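Local coordinates for protein 223aa long hypothetical arylmalonate decarboxylase (Sulfolobus tokodaii, PDB 2DGD) that is of unproven function but probably acts as a lyase related to arylmalonate decarboxylases of the aspartate/glutamate racemase group, and assembles as an octamer, at residues L12-A17 with M38-G43; V93-S98 with V200-A205; I113-I118 with Y176-A181; D140-I145 with Y159-R164; I148-T153 with T180-Y185. One frame throughout, in Å; residues are numbered along the deposited sequence.

The five contacts illustrate how bond type follows place in an alpha/beta fold. Interactions 1 and 3 are ends of neighbouring parallel strands, in two different sheets, and rest on backbone hydrogen bonds; interaction 3 is buried, whereas interaction 1 runs out into an exposed loop. Interaction 2, deepest in the chain, packs two helix starts through a glutamate laid on a proline, small side chains and one water. Interaction 5, also buried, joins a short helix to a loop by methyl packing and a water, and shares Thr180 and Ala181 with interaction 3. Interaction 4 lies at the surface, where a leucine pair is supplemented by a long salt bridge. Interactions 1 and 5 border the second subunit.

Interaction 1: residues L12-A17 with M38-G43; sequences LPANNA and MKPTKG
Two backbone hydrogen bonds tie Leu12 and Ala14 to the single residue Met38, modelled as selenomethionine, and they define the end of a parallel strand pair. Met38 N donates to Leu12 O at 3.1 Å, and Ala14 N donates to Met38 O at 3.2 Å. Their N-H...O angles of 141° and 145° are both well short of straight. Pro13, lying between the two bonded residues, is the bridge partner of Met38, with CA atoms 5.2 Å apart, and its ring is on the same face of the sheet as the start of the Met38 side chain.

Apolar contact takes over where the strands end. The Ala14 methyl points at the second segment and meets Pro40 CD at 4.0 Å, while Met38 O lies 3.8 Å from the same Ala14 CB. The amide end of Asn15 passes more loosely, with ND2 4.4 Å from Pro40 CB.

Beyond the pair, the chain from Pro13 to Asn16 folds into a type I beta turn, closed by Asn16 N on Pro13 O. Ala14 also packs on Leu62 of the second subunit, so the strand end lies beside a subunit interface. The chemistry implies a join carried by the main chain: Met38 supplies both a donor and an acceptor, and one small methyl against a proline ring extends the contact into the exposed loop.

Interaction 2: residues V93-S98 with V200-A205; sequences VIPEES and VSENAA
Glu202 lays its side chain against Pro95 at the start of two neighbouring helices. From CB the chain leaves with CG anti to the backbone N (chi1 -162°) and stays extended, which carries it across to the other helix. CG packs on Pro95 CB at 3.5 Å, the proline ring crossing it obliquely. CD is still near that carbon, at 4.2 Å. At the tip the two oxygens part company: OE1 accepts from a water at 2.8 Å, and the water in turn accepts from Glu96 N at 3.3 Å, whereas OE2 takes a hydrogen bond from Cys179 N. Each carboxylate oxygen is therefore held by its own partner, which probably fixes the rotation of the group. Glu96 OE1 lies 4.6 Å from Glu202 OE1, a close approach of like charges.

One turn further on, the helices come together through small groups. Ala205 CB meets Ser98 CB at 4.0 Å, and Ser98 CB also rests 3.4 Å from Ala205 O. Ser201, the N-cap of the second helix, receives Ala204 N on its OG. Strand 199-201 leading straight into helix 202-214, packed beside helix 95-105, is a beta-alpha unit of a parallel alpha/beta fold.

Interaction 3: residues I113-I118 with Y176-A181; sequences IGTPYI and YIACTA
Gly114 uses both its N-H and its C=O toward the neighbouring strand, bonding Tyr176 and Ala178 on either side of its bridge partner Ile177. Its N donates to Tyr176 O at 2.8 Å, an almost straight bond (172°), and its O accepts from Ala178 N at 2.9 Å; both donors arrive nearly along the C=O axis of the acceptor. These bonds are flanked by CA-H...O contacts, the closer running from Ile177 CA to Gly114 O at 3.3 Å.

Outward from the backbone, Ile113 CG2 touches Tyr176 CD2 on one face of the sheet. Beyond the bonded pair, the Cys179 methylene is a meeting point: it lies 3.7 Å from Pro116 CG and 3.4 Å from Tyr117 OH. Cys179 SG approaches the Tyr117 ring obliquely, 5.2 Å from its centroid, its position set by a first torsion (chi1 -152°) that turns sulfur away from the backbone N. Within its own segment, Pro116 CD sits over the centre of one face of the Tyr117 ring. Thr115 OG1 forms an ST turn with Tyr117 N and also bonds Thr122.

The chemistry thus changes along the pair. The two main-chain bonds fix the register, and a proline, a tyrosine and a cysteine hold the chains together past the bridges by apolar and sulfur-aromatic contact.

Interaction 4: residues D140-I145 with Y159-R164; sequences DGLGKI and YRLVKR
Leu142 and Leu161 form the tight part of this contact. Leu142 CD2 lies 3.6 Å from Leu161 CG and 3.8 Å from Leu161 CB, so one methyl branch lies against CB and CG of the helix side chain, the two leucines crossing at a slant. Leu161 CD2 is 4.0 Å from Leu142 CD2, Gly141 C and Asp140 CB alike. With CG anti to the backbone N (chi1 180°), Leu161 reaches out from the helix and meets three successive residues, Asp140 to Leu142.

The looser side is polar. Asp140 OD1 and Arg164 NH2 make a long salt bridge of 3.7 Å, with the oxygen at the edge of the guanidinium, near its plane, and the carboxylate plane turned 81° from it. Arg164 is exposed, and the bridge is probably weak; Asp140 OD1 has a firmer partner in His165 NE2. The other oxygen, OD2, takes Gly141 N at 2.8 Å from above the carboxylate plane.

Strand 135-141 is the outermost strand of its sheet within this chain, bonded along one side to strand 110-115. Helix 155-163 packs its Leu161 against that edge strand and its Val162 on Leu191 and Leu195 of helix 187-195, while Lys163 bonds backbone oxygens of the third subunit.

Interaction 5: residues I148-T153 with T180-Y185; sequences IDISNT and TALSTY
Ser151 and Leu182 bring the two backbones within 5.0 Å of each other, measured between CA atoms, where a short helix ends beside an irregular loop. Ser151 CA makes a CA-H...O contact with Ala181 O at 3.3 Å. A water links the chains further on: it donates to Ser151 O and Thr153 O and accepts from Ser183 N at 2.8 Å, so one molecule links two carbonyls at and just past the helix end to a loop N-H. Within the helix segment, Ile150 O receives both Thr153 N and Thr153 OG1, the latter at 2.6 Å, and both come from the same face of its carbonyl plane.

Among the side chains, Ile150 CG2 fills the angle between two residues of the loop, 3.7 Å from Ala181 CB and 3.8 Å from Leu182 CD2. Leu182 approaches Ile150 at about a right angle. With CG anti to the carbonyl carbon (chi1 -75°), the Leu182 side chain comes back to the helix, where its CD2 lies 3.4 Å from Ile150 O and 3.5 Å from Thr153 OG1. Ser151 OG, close to the Ala181 methyl, is bonded to Ala17 N.

The contact sets helix 147-151 against the loop between strand 174-177 and helix 187-195. Ile158 of helix 155-163 packs on both Thr153 and Leu182, and Ser183 bonds Asp22 of helix 19-26.

Interaction 1: residues L12-A17 with M38-G43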
# COMPACT_ATOMS: atom_id res chain seq x y z
N LEU A 12 11.53 6.60 -35.44
CA LEU A 12 10.11 6.61 -35.78
C LEU A 12 9.67 7.78 -36.63
O LEU A 12 10.38 8.78 -36.73
CB LEU A 12 9.26 6.54 -34.50
CG LEU A 12 9.76 7.26 -33.25
CD1 LEU A 12 9.92 8.73 -33.53
CD2 LEU A 12 8.79 7.05 -32.12
N PRO A 13 8.50 7.67 -37.26
CA PRO A 13 7.98 8.75 -38.11
C PRO A 13 7.66 10.00 -37.29
O PRO A 13 7.22 9.91 -36.15
CB PRO A 13 6.74 8.11 -38.74
CG PRO A 13 6.32 7.10 -37.75
CD PRO A 13 7.61 6.49 -37.32
N ALA A 14 7.89 11.16 -37.89
CA ALA A 14 7.67 12.43 -37.22
C ALA A 14 6.37 12.53 -36.44
O ALA A 14 6.36 12.95 -35.29
CB ALA A 14 7.75 13.57 -38.24
N ASN A 15 5.27 12.12 -37.06
CA ASN A 15 3.97 12.24 -36.42
C ASN A 15 3.46 11.06 -35.60
O ASN A 15 2.27 10.96 -35.33
CB ASN A 15 2.94 12.63 -37.47
CG ASN A 15 3.26 13.95 -38.12
OD1 ASN A 15 3.47 14.95 -37.43
ND2 ASN A 15 3.31 13.97 -39.44
N ASN A 16 4.36 10.17 -35.21
CA ASN A 16 3.96 9.03 -34.39
C ASN A 16 4.00 9.49 -32.94
O ASN A 16 5.06 9.82 -32.41
CB ASN A 16 4.94 7.87 -34.58
CG ASN A 16 4.57 6.66 -33.75
OD1 ASN A 16 4.33 6.77 -32.55
ND2 ASN A 16 4.53 5.49 -34.38
N ALA A 17 2.85 9.53 -32.28
CA ALA A 17 2.81 9.97 -30.89
C ALA A 17 2.43 8.87 -29.91
O ALA A 17 2.26 9.12 -28.72
CB ALA A 17 1.85 11.14 -30.74
N MSE A 38 12.11 10.74 -38.39
CA MSE A 38 12.41 10.79 -39.81
C MSE A 38 11.30 11.49 -40.57
O MSE A 38 10.13 11.40 -40.22
CB MSE A 38 12.61 9.39 -40.37
CG MSE A 38 13.90 8.73 -39.94
SE MSE A 38 14.31 7.16 -41.01
CE MSE A 38 15.51 7.99 -42.27
N LYS A 39 11.71 12.21 -41.60
CA LYS A 39 10.81 12.96 -42.47
C LYS A 39 9.60 12.12 -42.86
O LYS A 39 9.74 10.96 -43.25
CB LYS A 39 11.61 13.38 -43.71
CG LYS A 39 10.81 14.04 -44.82
CD LYS A 39 11.60 13.99 -46.14
CE LYS A 39 12.87 14.83 -46.10
NZ LYS A 39 12.59 16.31 -46.03
N PRO A 40 8.39 12.68 -42.74
CA PRO A 40 7.18 11.93 -43.11
C PRO A 40 7.21 11.72 -44.62
O PRO A 40 7.57 12.62 -45.37
CB PRO A 40 6.05 12.84 -42.66
CG PRO A 40 6.64 14.20 -42.80
CD PRO A 40 8.03 14.02 -42.24
N THR A 41 6.85 10.53 -45.07
CA THR A 41 6.89 10.22 -46.50
C THR A 41 5.55 9.98 -47.20
O THR A 41 4.56 9.60 -46.57
CB THR A 41 7.78 9.00 -46.76
OG1 THR A 41 7.38 7.93 -45.89
CG2 THR A 41 9.24 9.35 -46.50
N LYS A 42 5.55 10.20 -48.51
CA LYS A 42 4.36 10.03 -49.33
C LYS A 42 3.89 8.58 -49.39
O LYS A 42 2.83 8.24 -48.85
CB LYS A 42 4.63 10.54 -50.76
CG LYS A 42 3.45 10.38 -51.71
CD LYS A 42 2.21 11.10 -51.18
CE LYS A 42 1.00 10.88 -52.08
NZ LYS A 42 0.56 9.45 -52.11
N GLY A 43 4.67 7.73 -50.05
CA GLY A 43 4.30 6.33 -50.17
C GLY A 43 4.55 5.49 -48.94
O GLY A 43 4.80 6.02 -47.85

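Interaction 2: residues V93-S98 with V200-A205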
# COMPACT_ATOMS: atom_id res chain seq x y z
N VAL A 93 15.74 -4.04 -34.90
CA VAL A 93 14.51 -4.75 -34.61
C VAL A 93 13.41 -4.16 -35.48
O VAL A 93 13.12 -2.96 -35.39
CB VAL A 93 14.09 -4.60 -33.13
CG1 VAL A 93 12.69 -5.16 -32.93
CG2 VAL A 93 15.07 -5.34 -32.24
N ILE A 94 12.82 -4.99 -36.32
CA ILE A 94 11.74 -4.54 -37.19
C ILE A 94 10.46 -5.09 -36.58
O ILE A 94 10.18 -6.28 -36.68
CB ILE A 94 11.93 -5.07 -38.63
CG1 ILE A 94 13.22 -4.49 -39.21
CG2 ILE A 94 10.74 -4.66 -39.50
CD1 ILE A 94 13.55 -4.99 -40.59
N PRO A 95 9.67 -4.23 -35.93
CA PRO A 95 8.41 -4.64 -35.29
C PRO A 95 7.56 -5.65 -36.05
O PRO A 95 7.08 -6.62 -35.46
CB PRO A 95 7.69 -3.31 -35.03
CG PRO A 95 8.41 -2.31 -35.89
CD PRO A 95 9.82 -2.76 -35.87
N GLU A 96 7.38 -5.44 -37.35
CA GLU A 96 6.58 -6.36 -38.17
C GLU A 96 7.14 -7.78 -38.12
O GLU A 96 6.39 -8.75 -38.03
CB GLU A 96 6.52 -5.85 -39.61
CG GLU A 96 5.64 -6.67 -40.52
CD GLU A 96 4.92 -5.82 -41.56
OE1 GLU A 96 4.00 -5.05 -41.18
OE2 GLU A 96 5.28 -5.93 -42.75
N GLU A 97 8.46 -7.91 -38.19
CA GLU A 97 9.10 -9.22 -38.14
C GLU A 97 9.03 -9.80 -36.73
O GLU A 97 9.02 -11.02 -36.56
CB GLU A 97 10.56 -9.11 -38.59
CG GLU A 97 10.74 -8.65 -40.03
CD GLU A 97 12.19 -8.74 -40.51
OE1 GLU A 97 12.44 -8.38 -41.69
OE2 GLU A 97 13.08 -9.16 -39.73
N SER A 98 8.99 -8.93 -35.73
CA SER A 98 8.91 -9.36 -34.34
C SER A 98 7.55 -10.01 -34.12
O SER A 98 7.45 -11.03 -33.44
CB SER A 98 9.04 -8.15 -33.40
OG SER A 98 10.27 -7.48 -33.61
N VAL A 200 -1.58 -9.48 -29.68
CA VAL A 200 -0.28 -8.88 -30.01
C VAL A 200 -0.31 -7.56 -30.76
O VAL A 200 -0.80 -7.48 -31.89
CB VAL A 200 0.57 -9.88 -30.83
CG1 VAL A 200 1.93 -9.28 -31.15
CG2 VAL A 200 0.72 -11.18 -30.08
N SER A 201 0.24 -6.52 -30.14
CA SER A 201 0.29 -5.22 -30.79
C SER A 201 1.69 -5.09 -31.34
O SER A 201 2.62 -5.73 -30.86
CB SER A 201 0.05 -4.09 -29.80
OG SER A 201 1.18 -3.91 -28.99
N GLU A 202 1.85 -4.25 -32.36
CA GLU A 202 3.15 -4.09 -32.98
C GLU A 202 4.20 -3.57 -32.00
O GLU A 202 5.35 -4.01 -32.02
CB GLU A 202 3.03 -3.18 -34.20
CG GLU A 202 4.19 -3.28 -35.15
CD GLU A 202 3.82 -2.85 -36.56
OE1 GLU A 202 4.75 -2.66 -37.38
OE2 GLU A 202 2.61 -2.72 -36.85
N ASN A 203 3.80 -2.64 -31.13
CA ASN A 203 4.74 -2.09 -30.17
C ASN A 203 5.17 -3.13 -29.14
O ASN A 203 6.36 -3.22 -28.82
CB ASN A 203 4.15 -0.87 -29.47
CG ASN A 203 4.02 0.32 -30.40
OD1 ASN A 203 4.80 0.47 -31.34
ND2 ASN A 203 3.05 1.19 -30.14
N ALA A 204 4.24 -3.93 -28.64
CA ALA A 204 4.58 -4.95 -27.66
C ALA A 204 5.53 -5.99 -28.27
O ALA A 204 6.48 -6.44 -27.62
CB ALA A 204 3.33 -5.63 -27.14
N ALA A 205 5.26 -6.37 -29.51
CA ALA A 205 6.09 -7.34 -30.21
C ALA A 205 7.50 -6.78 -30.36
O ALA A 205 8.49 -7.49 -30.15
CB ALA A 205 5.51 -7.65 -31.56
O HOH W 1 7.26 -2.44 -38.71

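Interaction 3: residues I113-I118 with Y176-A181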
# COMPACT_ATOMS: atom_id res chain seq x y z
N ILE A 113 -7.15 -9.75 -37.47
CA ILE A 113 -6.35 -8.54 -37.59
C ILE A 113 -7.08 -7.21 -37.44
O ILE A 113 -8.04 -6.93 -38.15
CB ILE A 113 -5.60 -8.53 -38.94
CG1 ILE A 113 -4.66 -9.72 -39.01
CG2 ILE A 113 -4.83 -7.23 -39.12
CD1 ILE A 113 -4.07 -9.94 -40.38
N GLY A 114 -6.61 -6.39 -36.51
CA GLY A 114 -7.20 -5.08 -36.30
C GLY A 114 -6.20 -4.03 -36.76
O GLY A 114 -5.01 -4.17 -36.50
N THR A 115 -6.66 -3.00 -37.45
CA THR A 115 -5.77 -1.94 -37.93
C THR A 115 -6.41 -0.56 -37.77
O THR A 115 -7.60 -0.44 -37.46
CB THR A 115 -5.40 -2.10 -39.43
OG1 THR A 115 -6.43 -1.51 -40.23
CG2 THR A 115 -5.27 -3.55 -39.80
N PRO A 116 -5.63 0.51 -37.96
CA PRO A 116 -6.21 1.84 -37.82
C PRO A 116 -6.49 2.43 -39.21
O PRO A 116 -7.05 3.51 -39.33
CB PRO A 116 -5.11 2.60 -37.09
CG PRO A 116 -3.88 2.06 -37.74
CD PRO A 116 -4.16 0.56 -37.86
N TYR A 117 -6.11 1.68 -40.24
CA TYR A 117 -6.25 2.10 -41.64
C TYR A 117 -7.64 2.02 -42.24
O TYR A 117 -8.60 1.59 -41.61
CB TYR A 117 -5.32 1.27 -42.52
CG TYR A 117 -3.97 1.00 -41.93
CD1 TYR A 117 -3.13 2.04 -41.53
CD2 TYR A 117 -3.51 -0.31 -41.77
CE1 TYR A 117 -1.87 1.79 -41.00
CE2 TYR A 117 -2.26 -0.58 -41.24
CZ TYR A 117 -1.44 0.47 -40.86
OH TYR A 117 -0.19 0.21 -40.35
N ILE A 118 -7.72 2.43 -43.51
CA ILE A 118 -8.96 2.41 -44.27
C ILE A 118 -9.00 1.16 -45.14
O ILE A 118 -7.96 0.64 -45.53
CB ILE A 118 -9.08 3.66 -45.17
CG1 ILE A 118 -7.82 3.80 -46.02
CG2 ILE A 118 -9.30 4.90 -44.32
CD1 ILE A 118 -7.86 4.98 -46.96
N TYR A 176 -4.03 -9.58 -33.72
CA TYR A 176 -2.88 -8.74 -34.01
C TYR A 176 -3.38 -7.34 -34.32
O TYR A 176 -4.28 -7.17 -35.13
CB TYR A 176 -2.11 -9.30 -35.22
CG TYR A 176 -1.11 -8.32 -35.81
CD1 TYR A 176 -0.07 -7.79 -35.05
CD2 TYR A 176 -1.22 -7.90 -37.14
CE1 TYR A 176 0.84 -6.87 -35.59
CE2 TYR A 176 -0.32 -6.99 -37.69
CZ TYR A 176 0.70 -6.48 -36.91
OH TYR A 176 1.58 -5.56 -37.46
N ILE A 177 -2.80 -6.34 -33.66
CA ILE A 177 -3.18 -4.96 -33.90
C ILE A 177 -2.00 -4.24 -34.55
O ILE A 177 -0.98 -4.00 -33.90
CB ILE A 177 -3.57 -4.25 -32.58
CG1 ILE A 177 -4.74 -4.99 -31.94
CG2 ILE A 177 -3.99 -2.83 -32.85
CD1 ILE A 177 -5.11 -4.48 -30.56
N ALA A 178 -2.16 -3.90 -35.82
CA ALA A 178 -1.10 -3.24 -36.60
C ALA A 178 -0.88 -1.75 -36.34
O ALA A 178 -1.75 -1.06 -35.83
CB ALA A 178 -1.35 -3.47 -38.08
N CYS A 179 0.30 -1.29 -36.72
CA CYS A 179 0.76 0.10 -36.61
C CYS A 179 1.29 0.50 -35.24
O CYS A 179 0.62 0.34 -34.21
CB CYS A 179 -0.33 1.09 -37.04
SG CYS A 179 0.36 2.66 -37.69
N THR A 180 2.50 1.05 -35.24
CA THR A 180 3.16 1.48 -34.03
C THR A 180 2.69 2.84 -33.55
O THR A 180 3.09 3.29 -32.48
CB THR A 180 4.69 1.54 -34.21
OG1 THR A 180 5.00 2.49 -35.23
CG2 THR A 180 5.23 0.18 -34.59
N ALA A 181 1.86 3.51 -34.35
CA ALA A 181 1.34 4.83 -33.96
C ALA A 181 0.25 4.69 -32.88
O ALA A 181 -0.02 5.63 -32.14
CB ALA A 181 0.79 5.55 -35.17

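Interaction 4: residues D140-I145 with Y159-R164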
# COMPACT_ATOMS: atom_id res chain seq x y z
N ASP A 140 -10.72 -5.75 -39.42
CA ASP A 140 -11.42 -4.47 -39.45
C ASP A 140 -10.39 -3.37 -39.20
O ASP A 140 -9.29 -3.64 -38.72
CB ASP A 140 -12.52 -4.43 -38.38
CG ASP A 140 -13.55 -3.33 -38.65
OD1 ASP A 140 -14.46 -3.13 -37.80
OD2 ASP A 140 -13.46 -2.66 -39.70
N GLY A 141 -10.74 -2.13 -39.55
CA GLY A 141 -9.84 -1.02 -39.37
C GLY A 141 -10.57 0.21 -38.86
O GLY A 141 -11.79 0.29 -38.97
N LEU A 142 -9.83 1.17 -38.31
CA LEU A 142 -10.44 2.39 -37.79
C LEU A 142 -10.69 3.39 -38.90
O LEU A 142 -11.34 4.41 -38.69
CB LEU A 142 -9.54 3.02 -36.72
CG LEU A 142 -9.27 2.19 -35.47
CD1 LEU A 142 -8.27 2.92 -34.58
CD2 LEU A 142 -10.57 1.94 -34.74
N GLY A 143 -10.16 3.10 -40.08
CA GLY A 143 -10.34 3.98 -41.23
C GLY A 143 -9.74 5.36 -41.07
O GLY A 143 -10.40 6.35 -41.36
N LYS A 144 -8.50 5.43 -40.59
CA LYS A 144 -7.82 6.71 -40.41
C LYS A 144 -6.68 6.81 -41.41
O LYS A 144 -6.26 5.80 -41.97
CB LYS A 144 -7.28 6.86 -38.99
CG LYS A 144 -8.36 7.02 -37.93
CD LYS A 144 -7.77 7.31 -36.56
CE LYS A 144 -8.87 7.50 -35.52
NZ LYS A 144 -8.31 7.80 -34.17
N ILE A 145 -6.18 8.02 -41.62
CA ILE A 145 -5.11 8.23 -42.57
C ILE A 145 -3.89 8.91 -41.97
O ILE A 145 -2.76 8.45 -42.14
CB ILE A 145 -5.60 9.08 -43.75
CG1 ILE A 145 -6.78 8.40 -44.43
CG2 ILE A 145 -4.48 9.28 -44.75
CD1 ILE A 145 -7.45 9.25 -45.48
N TYR A 159 -10.09 -1.04 -28.19
CA TYR A 159 -10.70 -2.21 -27.59
C TYR A 159 -11.96 -2.62 -28.35
O TYR A 159 -12.12 -3.79 -28.69
CB TYR A 159 -11.01 -1.93 -26.12
CG TYR A 159 -11.69 -3.08 -25.41
CD1 TYR A 159 -13.07 -3.25 -25.50
CD2 TYR A 159 -10.95 -4.01 -24.67
CE1 TYR A 159 -13.71 -4.33 -24.87
CE2 TYR A 159 -11.58 -5.09 -24.04
CZ TYR A 159 -12.96 -5.24 -24.15
OH TYR A 159 -13.59 -6.30 -23.57
N ARG A 160 -12.83 -1.67 -28.64
CA ARG A 160 -14.07 -2.01 -29.34
C ARG A 160 -13.83 -2.34 -30.80
O ARG A 160 -14.62 -3.05 -31.42
CB ARG A 160 -15.09 -0.87 -29.19
CG ARG A 160 -15.21 -0.36 -27.75
CD ARG A 160 -16.64 -0.29 -27.22
NE ARG A 160 -17.19 -1.59 -26.84
CZ ARG A 160 -18.26 -1.76 -26.06
NH1 ARG A 160 -18.68 -2.98 -25.78
NH2 ARG A 160 -18.91 -0.72 -25.55
N LEU A 161 -12.74 -1.83 -31.36
CA LEU A 161 -12.40 -2.12 -32.75
C LEU A 161 -12.36 -3.64 -32.93
O LEU A 161 -12.77 -4.16 -33.97
CB LEU A 161 -11.03 -1.50 -33.08
CG LEU A 161 -10.34 -1.60 -34.44
CD1 LEU A 161 -9.27 -2.65 -34.37
CD2 LEU A 161 -11.33 -1.88 -35.56
N VAL A 162 -11.90 -4.34 -31.90
CA VAL A 162 -11.80 -5.79 -31.92
C VAL A 162 -13.07 -6.45 -31.37
O VAL A 162 -13.69 -7.29 -32.03
CB VAL A 162 -10.59 -6.27 -31.07
CG1 VAL A 162 -10.53 -7.79 -31.03
CG2 VAL A 162 -9.31 -5.72 -31.65
N LYS A 163 -13.47 -6.06 -30.15
CA LYS A 163 -14.63 -6.63 -29.48
C LYS A 163 -15.90 -6.64 -30.32
O LYS A 163 -16.74 -7.53 -30.17
CB LYS A 163 -14.89 -5.88 -28.18
CG LYS A 163 -15.56 -6.72 -27.11
CD LYS A 163 -14.61 -7.80 -26.65
CE LYS A 163 -15.28 -8.72 -25.65
NZ LYS A 163 -15.81 -7.97 -24.49
N ARG A 164 -16.05 -5.65 -31.18
CA ARG A 164 -17.22 -5.53 -32.04
C ARG A 164 -17.39 -6.74 -32.95
O ARG A 164 -18.47 -7.00 -33.46
CB ARG A 164 -17.09 -4.26 -32.87
CG ARG A 164 -18.16 -4.04 -33.90
CD ARG A 164 -17.82 -2.82 -34.72
NE ARG A 164 -17.56 -1.66 -33.87
CZ ARG A 164 -16.42 -0.96 -33.87
NH1 ARG A 164 -16.28 0.08 -33.05
NH2 ARG A 164 -15.41 -1.30 -34.68

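Interaction 5: residues I148-T153 with T180-Y185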
# COMPACT_ATOMS: atom_id res chain seq x y z
N ILE A 148 -1.04 11.35 -36.73
CA ILE A 148 -1.38 12.02 -35.48
C ILE A 148 -2.80 11.61 -35.06
O ILE A 148 -3.07 11.42 -33.88
CB ILE A 148 -1.30 13.56 -35.64
CG1 ILE A 148 -0.94 14.18 -34.30
CG2 ILE A 148 -2.61 14.12 -36.11
CD1 ILE A 148 0.46 13.83 -33.86
N ASP A 149 -3.68 11.45 -36.04
CA ASP A 149 -5.05 11.05 -35.79
C ASP A 149 -5.02 9.63 -35.23
O ASP A 149 -5.71 9.31 -34.27
CB ASP A 149 -5.86 11.10 -37.09
CG ASP A 149 -7.31 10.70 -36.89
OD1 ASP A 149 -7.99 10.39 -37.89
OD2 ASP A 149 -7.78 10.69 -35.73
N ILE A 150 -4.21 8.78 -35.85
CA ILE A 150 -4.08 7.40 -35.42
C ILE A 150 -3.59 7.35 -33.98
O ILE A 150 -4.13 6.62 -33.15
CB ILE A 150 -3.10 6.63 -36.32
CG1 ILE A 150 -3.68 6.57 -37.74
CG2 ILE A 150 -2.86 5.23 -35.77
CD1 ILE A 150 -2.78 5.90 -38.74
N SER A 151 -2.57 8.15 -33.68
CA SER A 151 -1.99 8.21 -32.34
C SER A 151 -3.01 8.63 -31.29
O SER A 151 -2.95 8.18 -30.15
CB SER A 151 -0.82 9.20 -32.31
OG SER A 151 0.25 8.77 -33.14
N ASN A 152 -3.93 9.50 -31.69
CA ASN A 152 -4.94 9.97 -30.76
C ASN A 152 -6.01 8.95 -30.39
O ASN A 152 -6.87 9.24 -29.57
CB ASN A 152 -5.62 11.22 -31.33
CG ASN A 152 -4.67 12.38 -31.46
OD1 ASN A 152 -3.79 12.56 -30.64
ND2 ASN A 152 -4.85 13.19 -32.50
N THR A 153 -5.97 7.76 -30.98
CA THR A 153 -6.98 6.75 -30.70
C THR A 153 -7.01 6.32 -29.24
O THR A 153 -6.01 5.84 -28.69
CB THR A 153 -6.77 5.52 -31.58
OG1 THR A 153 -6.66 5.93 -32.94
CG2 THR A 153 -7.96 4.56 -31.42
N THR A 180 2.50 1.05 -35.24
CA THR A 180 3.16 1.48 -34.03
C THR A 180 2.69 2.84 -33.55
O THR A 180 3.09 3.29 -32.48
CB THR A 180 4.69 1.54 -34.21
OG1 THR A 180 5.00 2.49 -35.23
CG2 THR A 180 5.23 0.18 -34.59
N ALA A 181 1.86 3.51 -34.35
CA ALA A 181 1.34 4.83 -33.96
C ALA A 181 0.25 4.69 -32.88
O ALA A 181 -0.02 5.63 -32.14
CB ALA A 181 0.79 5.55 -35.17
N LEU A 182 -0.37 3.52 -32.81
CA LEU A 182 -1.39 3.26 -31.82
C LEU A 182 -0.75 2.95 -30.47
O LEU A 182 0.20 2.17 -30.39
CB LEU A 182 -2.25 2.06 -32.23
CG LEU A 182 -3.29 2.23 -33.34
CD1 LEU A 182 -3.91 0.87 -33.64
CD2 LEU A 182 -4.36 3.23 -32.91
N SER A 183 -1.25 3.57 -29.41
CA SER A 183 -0.74 3.30 -28.08
C SER A 183 -1.61 2.15 -27.58
O SER A 183 -2.77 2.35 -27.19
CB SER A 183 -0.92 4.51 -27.19
OG SER A 183 -0.55 4.19 -25.86
N THR A 184 -1.05 0.94 -27.61
CA THR A 184 -1.79 -0.25 -27.23
C THR A 184 -1.47 -0.83 -25.86
O THR A 184 -2.01 -1.86 -25.49
CB THR A 184 -1.58 -1.34 -28.28
OG1 THR A 184 -0.17 -1.48 -28.53
CG2 THR A 184 -2.26 -0.96 -29.58
N TYR A 185 -0.60 -0.18 -25.11
CA TYR A 185 -0.21 -0.68 -23.80
C TYR A 185 -1.37 -1.17 -22.93
O TYR A 185 -1.31 -2.27 -22.37
CB TYR A 185 0.57 0.39 -23.03
CG TYR A 185 1.12 -0.11 -21.73
CD1 TYR A 185 0.63 0.35 -20.51
CD2 TYR A 185 2.10 -1.09 -21.71
CE1 TYR A 185 1.11 -0.15 -19.31
CE2 TYR A 185 2.59 -1.60 -20.52
CZ TYR A 185 2.09 -1.12 -19.32
OH TYR A 185 2.58 -1.63 -18.15
O HOH W 2 -3.46 5.24 -29.76